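Long-range contacts in competence protein PILN (Thermus thermophilus, PDB 4BHQ), which probably helps build the inner-membrane platform that initiates type IV pilus biogenesis, with a periplasmic domain that forms a dimer: residues E134-S139 with S150-V155; F60-P65 with V73-V78; R81-E86 with K100-E105. All blocks are in the same frame, centred on the assembly; numbering follows the deposited sequence.

Interaction 1 (E134-S139 with S150-V155); sequences EFQGAS and SARVGV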
# COMPACT_ATOMS: atom_id res chain seq x y z
N GLU A 134 -16.49 -3.29 2.66
CA GLU A 134 -17.77 -2.98 2.03
C GLU A 134 -17.56 -2.66 0.59
O GLU A 134 -16.98 -1.62 0.25
CB GLU A 134 -18.49 -1.84 2.77
CG GLU A 134 -19.77 -1.47 2.05
CD GLU A 134 -20.84 -0.85 2.96
OE1 GLU A 134 -20.78 0.38 3.19
OE2 GLU A 134 -21.73 -1.62 3.40
N PHE A 135 -17.97 -3.60 -0.27
CA PHE A 135 -17.89 -3.46 -1.73
C PHE A 135 -18.95 -2.49 -2.24
O PHE A 135 -20.14 -2.79 -2.12
CB PHE A 135 -18.03 -4.86 -2.33
CG PHE A 135 -18.12 -4.87 -3.86
CD1 PHE A 135 -17.13 -4.28 -4.62
CD2 PHE A 135 -19.24 -5.43 -4.51
CE1 PHE A 135 -17.18 -4.32 -6.00
CE2 PHE A 135 -19.32 -5.44 -5.88
CZ PHE A 135 -18.28 -4.89 -6.63
N GLN A 136 -18.55 -1.34 -2.81
CA GLN A 136 -19.51 -0.32 -3.22
C GLN A 136 -19.99 -0.58 -4.64
O GLN A 136 -21.11 -0.28 -5.00
CB GLN A 136 -18.90 1.12 -3.15
CG GLN A 136 -18.42 1.45 -1.72
CD GLN A 136 -17.62 2.80 -1.64
OE1 GLN A 136 -16.66 3.03 -2.42
NE2 GLN A 136 -18.01 3.67 -0.70
N GLY A 137 -19.10 -1.01 -5.51
CA GLY A 137 -19.53 -1.20 -6.87
C GLY A 137 -18.37 -1.51 -7.83
O GLY A 137 -17.21 -1.32 -7.51
N ALA A 138 -18.73 -1.94 -9.05
CA ALA A 138 -17.77 -2.18 -10.12
C ALA A 138 -18.45 -1.96 -11.42
O ALA A 138 -19.65 -2.09 -11.54
CB ALA A 138 -17.21 -3.65 -10.06
N SER A 139 -17.67 -1.57 -12.42
CA SER A 139 -18.17 -1.32 -13.73
C SER A 139 -17.18 -1.84 -14.77
O SER A 139 -15.96 -1.67 -14.63
CB SER A 139 -18.44 0.21 -13.91
OG SER A 139 -18.77 0.47 -15.26
N SER A 150 -14.94 0.26 -6.60
CA SER A 150 -14.72 0.96 -5.35
C SER A 150 -15.16 0.19 -4.17
O SER A 150 -16.14 -0.61 -4.21
CB SER A 150 -15.37 2.37 -5.38
OG SER A 150 -16.78 2.24 -5.32
N ALA A 151 -14.41 0.38 -3.09
CA ALA A 151 -14.63 -0.37 -1.86
C ALA A 151 -14.10 0.41 -0.68
O ALA A 151 -13.19 1.24 -0.81
CB ALA A 151 -13.96 -1.76 -1.93
N ARG A 152 -14.63 0.10 0.49
CA ARG A 152 -14.07 0.57 1.77
C ARG A 152 -13.58 -0.66 2.56
O ARG A 152 -14.32 -1.64 2.63
CB ARG A 152 -15.13 1.35 2.56
CG ARG A 152 -15.30 2.78 1.99
CD ARG A 152 -16.51 3.54 2.65
NE ARG A 152 -17.71 2.74 2.38
CZ ARG A 152 -18.96 3.05 2.69
NH1 ARG A 152 -19.23 4.18 3.34
NH2 ARG A 152 -19.93 2.20 2.33
N VAL A 153 -12.35 -0.59 3.11
CA VAL A 153 -11.81 -1.65 3.98
C VAL A 153 -11.68 -1.16 5.42
O VAL A 153 -11.05 -0.12 5.68
CB VAL A 153 -10.45 -2.20 3.45
CG1 VAL A 153 -9.71 -3.00 4.52
CG2 VAL A 153 -10.71 -3.10 2.23
N GLY A 154 -12.26 -1.91 6.38
CA GLY A 154 -12.14 -1.51 7.78
C GLY A 154 -11.09 -2.41 8.47
O GLY A 154 -10.95 -3.56 8.16
N VAL A 155 -10.31 -1.80 9.38
CA VAL A 155 -9.28 -2.51 10.12
C VAL A 155 -9.48 -2.30 11.62
O VAL A 155 -9.64 -1.18 12.10
CB VAL A 155 -7.85 -1.98 9.75
CG1 VAL A 155 -6.79 -3.01 10.26
CG2 VAL A 155 -7.78 -1.85 8.21
O HOH W 1 -14.27 4.24 -1.90

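Interaction 2 (F60-P65 with V73-V78); sequences FINQIP and VALRSV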
# COMPACT_ATOMS: atom_id res chain seq x y z
N PHE A 60 2.68 3.37 -4.93
CA PHE A 60 3.66 2.54 -4.16
C PHE A 60 3.19 1.11 -4.06
O PHE A 60 3.95 0.15 -4.32
CB PHE A 60 3.81 3.13 -2.71
CG PHE A 60 4.56 2.19 -1.77
CD1 PHE A 60 5.95 1.94 -1.97
CD2 PHE A 60 3.88 1.48 -0.79
CE1 PHE A 60 6.63 1.00 -1.14
CE2 PHE A 60 4.55 0.57 0.02
CZ PHE A 60 5.93 0.33 -0.16
N ILE A 61 1.91 0.92 -3.71
CA ILE A 61 1.36 -0.43 -3.62
C ILE A 61 1.39 -1.16 -4.96
O ILE A 61 1.76 -2.33 -5.01
CB ILE A 61 -0.06 -0.40 -3.05
CG1 ILE A 61 0.03 0.12 -1.54
CG2 ILE A 61 -0.65 -1.85 -3.11
CD1 ILE A 61 -1.34 0.42 -0.90
N ASN A 62 1.07 -0.46 -6.04
CA ASN A 62 1.10 -1.09 -7.34
C ASN A 62 2.51 -1.46 -7.78
O ASN A 62 2.68 -2.32 -8.67
CB ASN A 62 0.52 -0.13 -8.42
CG ASN A 62 -0.97 0.08 -8.27
OD1 ASN A 62 -1.67 -0.70 -7.59
ND2 ASN A 62 -1.46 1.17 -8.83
N GLN A 63 3.53 -0.79 -7.20
CA GLN A 63 4.94 -1.10 -7.58
C GLN A 63 5.51 -2.36 -6.91
O GLN A 63 6.54 -2.93 -7.34
CB GLN A 63 5.80 0.13 -7.31
CG GLN A 63 7.13 0.12 -8.03
CD GLN A 63 6.98 0.18 -9.55
OE1 GLN A 63 5.94 0.63 -10.07
NE2 GLN A 63 8.01 -0.25 -10.25
N ILE A 64 4.88 -2.78 -5.81
CA ILE A 64 5.34 -3.96 -5.09
C ILE A 64 5.24 -5.16 -6.00
O ILE A 64 4.21 -5.43 -6.54
CB ILE A 64 4.53 -4.16 -3.78
CG1 ILE A 64 4.75 -2.98 -2.82
CG2 ILE A 64 4.90 -5.48 -3.12
CD1 ILE A 64 3.82 -3.03 -1.62
N PRO A 65 6.37 -5.91 -6.20
CA PRO A 65 6.32 -6.91 -7.29
C PRO A 65 5.53 -8.10 -6.92
O PRO A 65 5.58 -8.54 -5.75
CB PRO A 65 7.83 -7.28 -7.52
CG PRO A 65 8.47 -6.95 -6.18
CD PRO A 65 7.74 -5.75 -5.66
N VAL A 73 -4.99 -6.66 -9.82
CA VAL A 73 -5.70 -5.51 -9.24
C VAL A 73 -4.75 -4.33 -9.05
O VAL A 73 -3.72 -4.41 -8.32
CB VAL A 73 -6.36 -5.86 -7.91
CG1 VAL A 73 -6.94 -4.59 -7.26
CG2 VAL A 73 -7.51 -6.87 -8.17
N ALA A 74 -5.05 -3.23 -9.73
CA ALA A 74 -4.24 -2.00 -9.55
C ALA A 74 -5.03 -0.97 -8.80
O ALA A 74 -6.20 -0.68 -9.15
CB ALA A 74 -3.83 -1.49 -10.92
N LEU A 75 -4.41 -0.36 -7.79
CA LEU A 75 -5.12 0.68 -7.06
C LEU A 75 -4.86 2.05 -7.70
O LEU A 75 -3.76 2.33 -8.16
CB LEU A 75 -4.78 0.61 -5.55
CG LEU A 75 -5.11 -0.80 -4.95
CD1 LEU A 75 -4.58 -0.94 -3.55
CD2 LEU A 75 -6.65 -0.94 -4.89
N ARG A 76 -5.86 2.94 -7.66
CA ARG A 76 -5.77 4.28 -8.19
C ARG A 76 -5.85 5.30 -7.09
O ARG A 76 -5.39 6.47 -7.23
CB ARG A 76 -6.91 4.55 -9.21
CG ARG A 76 -6.81 3.63 -10.39
CD ARG A 76 -5.43 4.00 -11.13
NE ARG A 76 -5.26 3.06 -12.23
CZ ARG A 76 -4.09 2.69 -12.72
NH1 ARG A 76 -2.95 3.20 -12.16
NH2 ARG A 76 -4.09 1.91 -13.76
N SER A 77 -6.46 4.90 -5.98
CA SER A 77 -6.53 5.80 -4.82
C SER A 77 -6.71 4.98 -3.59
O SER A 77 -7.51 4.05 -3.55
CB SER A 77 -7.72 6.81 -4.98
OG SER A 77 -7.76 7.63 -3.80
N VAL A 78 -5.91 5.28 -2.58
CA VAL A 78 -6.07 4.62 -1.29
C VAL A 78 -6.03 5.69 -0.20
O VAL A 78 -4.93 6.23 0.11
CB VAL A 78 -4.92 3.62 -1.02
CG1 VAL A 78 -5.08 3.02 0.38
CG2 VAL A 78 -4.84 2.50 -2.11
O HOH W 2 -2.17 -2.95 -6.28

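Interaction 3 (R81-E86 with K100-E105); sequences RALSEE and KRIRVE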
# COMPACT_ATOMS: atom_id res chain seq x y z
N ARG A 81 -8.44 6.85 7.07
CA ARG A 81 -8.90 7.78 8.09
C ARG A 81 -9.14 7.01 9.39
O ARG A 81 -9.49 5.84 9.35
CB ARG A 81 -10.16 8.54 7.67
CG ARG A 81 -11.43 7.67 7.67
CD ARG A 81 -12.67 8.52 7.30
NE ARG A 81 -13.86 7.70 7.20
CZ ARG A 81 -14.83 7.71 8.10
NH1 ARG A 81 -14.78 8.53 9.16
NH2 ARG A 81 -15.82 6.88 7.96
N ALA A 82 -8.98 7.69 10.52
CA ALA A 82 -9.24 7.03 11.83
C ALA A 82 -10.64 7.34 12.28
O ALA A 82 -11.14 8.42 12.08
CB ALA A 82 -8.17 7.43 12.88
N LEU A 83 -11.29 6.36 12.87
CA LEU A 83 -12.70 6.54 13.31
C LEU A 83 -12.75 6.99 14.78
O LEU A 83 -12.10 6.40 15.64
CB LEU A 83 -13.47 5.25 13.17
CG LEU A 83 -14.19 4.97 11.84
CD1 LEU A 83 -13.28 5.00 10.64
CD2 LEU A 83 -14.93 3.64 11.93
N SER A 84 -13.51 8.07 15.05
CA SER A 84 -13.99 8.34 16.43
C SER A 84 -14.64 7.09 17.02
O SER A 84 -15.17 6.19 16.30
CB SER A 84 -15.02 9.47 16.41
OG SER A 84 -16.23 9.02 15.84
N GLU A 85 -14.61 7.01 18.33
CA GLU A 85 -15.19 5.88 19.08
C GLU A 85 -16.69 5.76 18.78
O GLU A 85 -17.22 4.65 18.62
CB GLU A 85 -14.96 6.10 20.58
CG GLU A 85 -13.48 6.29 20.93
CD GLU A 85 -12.84 7.63 20.43
OE1 GLU A 85 -13.59 8.60 20.10
OE2 GLU A 85 -11.57 7.73 20.36
N GLU A 86 -17.33 6.91 18.66
CA GLU A 86 -18.77 7.01 18.37
C GLU A 86 -19.07 6.43 17.02
O GLU A 86 -20.02 5.67 16.86
CB GLU A 86 -19.22 8.47 18.37
CG GLU A 86 -19.36 9.09 19.76
CD GLU A 86 -18.63 10.42 19.87
OE1 GLU A 86 -17.68 10.62 19.11
OE2 GLU A 86 -18.98 11.24 20.75
N LYS A 100 -17.65 -5.93 13.39
CA LYS A 100 -16.36 -5.64 13.99
C LYS A 100 -16.23 -4.14 14.31
O LYS A 100 -16.81 -3.30 13.61
CB LYS A 100 -15.24 -6.07 13.07
CG LYS A 100 -15.40 -7.48 12.58
CD LYS A 100 -14.28 -7.85 11.64
CE LYS A 100 -14.62 -9.19 11.00
NZ LYS A 100 -13.42 -9.91 10.51
N ARG A 101 -15.53 -3.82 15.39
CA ARG A 101 -15.34 -2.46 15.73
C ARG A 101 -13.99 -2.01 15.13
O ARG A 101 -12.89 -2.33 15.60
CB ARG A 101 -15.48 -2.12 17.24
CG ARG A 101 -15.15 -0.64 17.53
CD ARG A 101 -15.65 -0.09 18.88
NE ARG A 101 -17.06 -0.40 19.21
CZ ARG A 101 -17.64 -0.12 20.38
NH1 ARG A 101 -16.96 0.50 21.34
NH2 ARG A 101 -18.91 -0.46 20.59
N ILE A 102 -14.16 -1.18 14.11
CA ILE A 102 -13.12 -0.73 13.24
C ILE A 102 -12.43 0.43 13.88
O ILE A 102 -13.05 1.30 14.49
CB ILE A 102 -13.74 -0.40 11.85
CG1 ILE A 102 -14.32 -1.68 11.27
CG2 ILE A 102 -12.76 0.18 10.87
CD1 ILE A 102 -13.34 -2.81 11.34
N ARG A 103 -11.12 0.49 13.68
CA ARG A 103 -10.34 1.62 14.15
C ARG A 103 -9.90 2.56 12.98
O ARG A 103 -9.87 3.78 13.11
CB ARG A 103 -9.17 1.03 14.93
CG ARG A 103 -8.29 2.07 15.58
CD ARG A 103 -9.06 2.80 16.67
NE ARG A 103 -8.26 3.88 17.25
CZ ARG A 103 -8.76 4.98 17.80
NH1 ARG A 103 -10.07 5.17 17.87
NH2 ARG A 103 -7.93 5.88 18.27
N VAL A 104 -9.58 1.96 11.84
CA VAL A 104 -9.17 2.72 10.68
C VAL A 104 -9.94 2.26 9.42
O VAL A 104 -10.20 1.08 9.23
CB VAL A 104 -7.64 2.59 10.44
CG1 VAL A 104 -7.29 3.04 9.05
CG2 VAL A 104 -6.89 3.48 11.48
N GLU A 105 -10.29 3.21 8.57
CA GLU A 105 -10.95 2.86 7.32
C GLU A 105 -10.17 3.35 6.12
O GLU A 105 -9.76 4.53 6.08
CB GLU A 105 -12.36 3.52 7.28
CG GLU A 105 -13.18 3.08 6.10
CD GLU A 105 -14.60 3.70 6.13
OE1 GLU A 105 -14.74 4.89 5.86
OE2 GLU A 105 -15.54 2.95 6.41

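Interaction 1 (E134-S139 with S150-V155)
In Gln136, CG stands opposite the carbonyl carbon and beside the backbone N (chi1 -59°), and from there the extended chain crosses Ser150 to end at Arg152, whose own chain bends at chi3 (-59°) and carries its guanidinium back toward strand 131-141. Gln136 belongs to a classic beta bulge, with Gly137 opposite Ser150, in the antiparallel hairpin of strands 131-141 and 146-156. Glu134 and Arg152 form a regular hydrogen-bonded pair, with Glu134 N 2.7 Å from Arg152 O, and Phe135 faces Ala151 as the non-hydrogen-bonded pair that follows. One step further the register slips by a residue: Gln136 N (2.9 Å) and Gly137 N (3.3 Å) both reach Ser150 O, coming from the same face of its carbonyl plane. Ser150 N then returns a bond to Gly137 O. The backbone of Gly137 is turned so that a CB would jam against the carbonyl O of Gln136, so glycine suits this place in the bulge.

On the side of the sheet that carries Glu134 and Arg152, their side chains lie alongside each other as a probable salt bridge, but Glu134 OE1 and Arg152 NH2 are modelled too close together, so its geometry is doubtful. The Gln136 and Arg152 side chains cross at about a right angle, their flat ends 34° apart. On the other side, Phe135 packs on Ile122 of helix 115-124, while Val153 and Val155, further along the strand, pack on Phe60 and Tyr56 of the second subunit. Gln136 OE1 sits 3.0 Å from Ser150 OG and accepts from a water at 2.7 Å. Gln136 NE2 lies 3.2 Å above the guanidinium plane, offset toward its rim and close to Arg152 NE, and as both are donors no hydrogen bond joins them.

Interaction 2 (F60-P65 with V73-V78)
Asn62 reaches out of helix 53-63 toward Leu75, and its side chain is worth following outward. CB leaves the helix in the direction of the strand, and CG takes the position beside the backbone N (chi1 -70°), which brings the amide against the backbone of Leu75. OD1 takes the N-H of Leu75, with Leu75 N at 2.8 Å, in the plane of the side-chain carbonyl and on one of its lone pairs. The same OD1 brushes Ala74 CA and accepts from a water at 2.7 Å; that water also donates to Val73 O, 2.9 Å from it. At the other corner, Asn62 ND2 gives a hydrogen to Leu75 O at 2.7 Å, again in the carbonyl plane and on a lone pair, with the acceptor 17° out of the amide plane. The Asn62 amide thus bonds both polar backbone atoms of one residue, which fixes its rotation. With an alanine here, Leu75 N and O would probably both lose these partners and the water one of its two acceptors.

This is a helix packed on the first strand of an antiparallel sheet, just before that strand turns a corner at a classic beta bulge, where Arg76 and Ser77 both face Gln109. Deeper in, Ile61 supplies the apolar half: CG2 meets Leu75 CD1 at 4.1 Å, and CD1 approaches Val78 CG2 at 4.2 Å. Arg76 starts away from the helix, though its end bends back nearer to it, and its NE forms a salt bridge with Glu111. The ring of Phe60 stacks on Phe106 of the second subunit.

Interaction 3 (R81-E86 with K100-E105)
The pairing of Arg81 with Glu105 and Ala82 with Val104 is an antiparallel strand contact, closing the end of strand 73-82, outermost in this chain's sheet, against strand 102-112 just before the chain enters helix 85-93. Arg81 and Glu105 exchange two backbone bonds, with Glu105 N 2.9 Å from Arg81 O. Leu83 N adds a straight bond to Arg103 O at 3.0 Å.

On the face shared by Arg81 and Glu105, the arginine CG lies between its backbone N and carbonyl carbon (chi1 72°), and the extended chain runs alongside the glutamate. Arg81 NE (3.2 Å) and NH2 (3.1 Å) both donate to Glu105 OE1, meeting it from the same side, above the carboxylate plane. Leu83 CD1 sits 4.0 Å over the centre of the Arg81 guanidinium and also touches Glu105 CB. On the opposite face, Ala82 and Val104 pack on Trp53 of the second subunit.

Both ends of the ion pair have further partners: Arg81 NH2 bridges to Glu87, and Glu105 OE2 bonds Tyr97 OH. The positive guanidinium would probably offset the repulsion between the two carboxylates and help keep Glu105 ionised, while the paired bonds and the leucine over its face restrain the arginine's rotation.

Overall arrangement
Along the chain interaction 2 comes first, interaction 3 next and interaction 1 last, all on one four-stranded antiparallel sheet of strand order 1-2-4-3, consistent with the circularly permuted ferredoxin-like fold of the EpsM clan. Interactions 2 and 3 share strand 73-82 but lie on opposite sides of the chain's centre, about 23 Å between centres. Interaction 1 is about 16 Å, centre to centre, from each. It touches interaction 3 where Val155 probably bonds Arg103 and Val104 through the backbone, at a classic bulge, whereas it stays clear of interaction 2. All three reach the second subunit, so the sheet and helix 53-63 together contribute to the dimer interface.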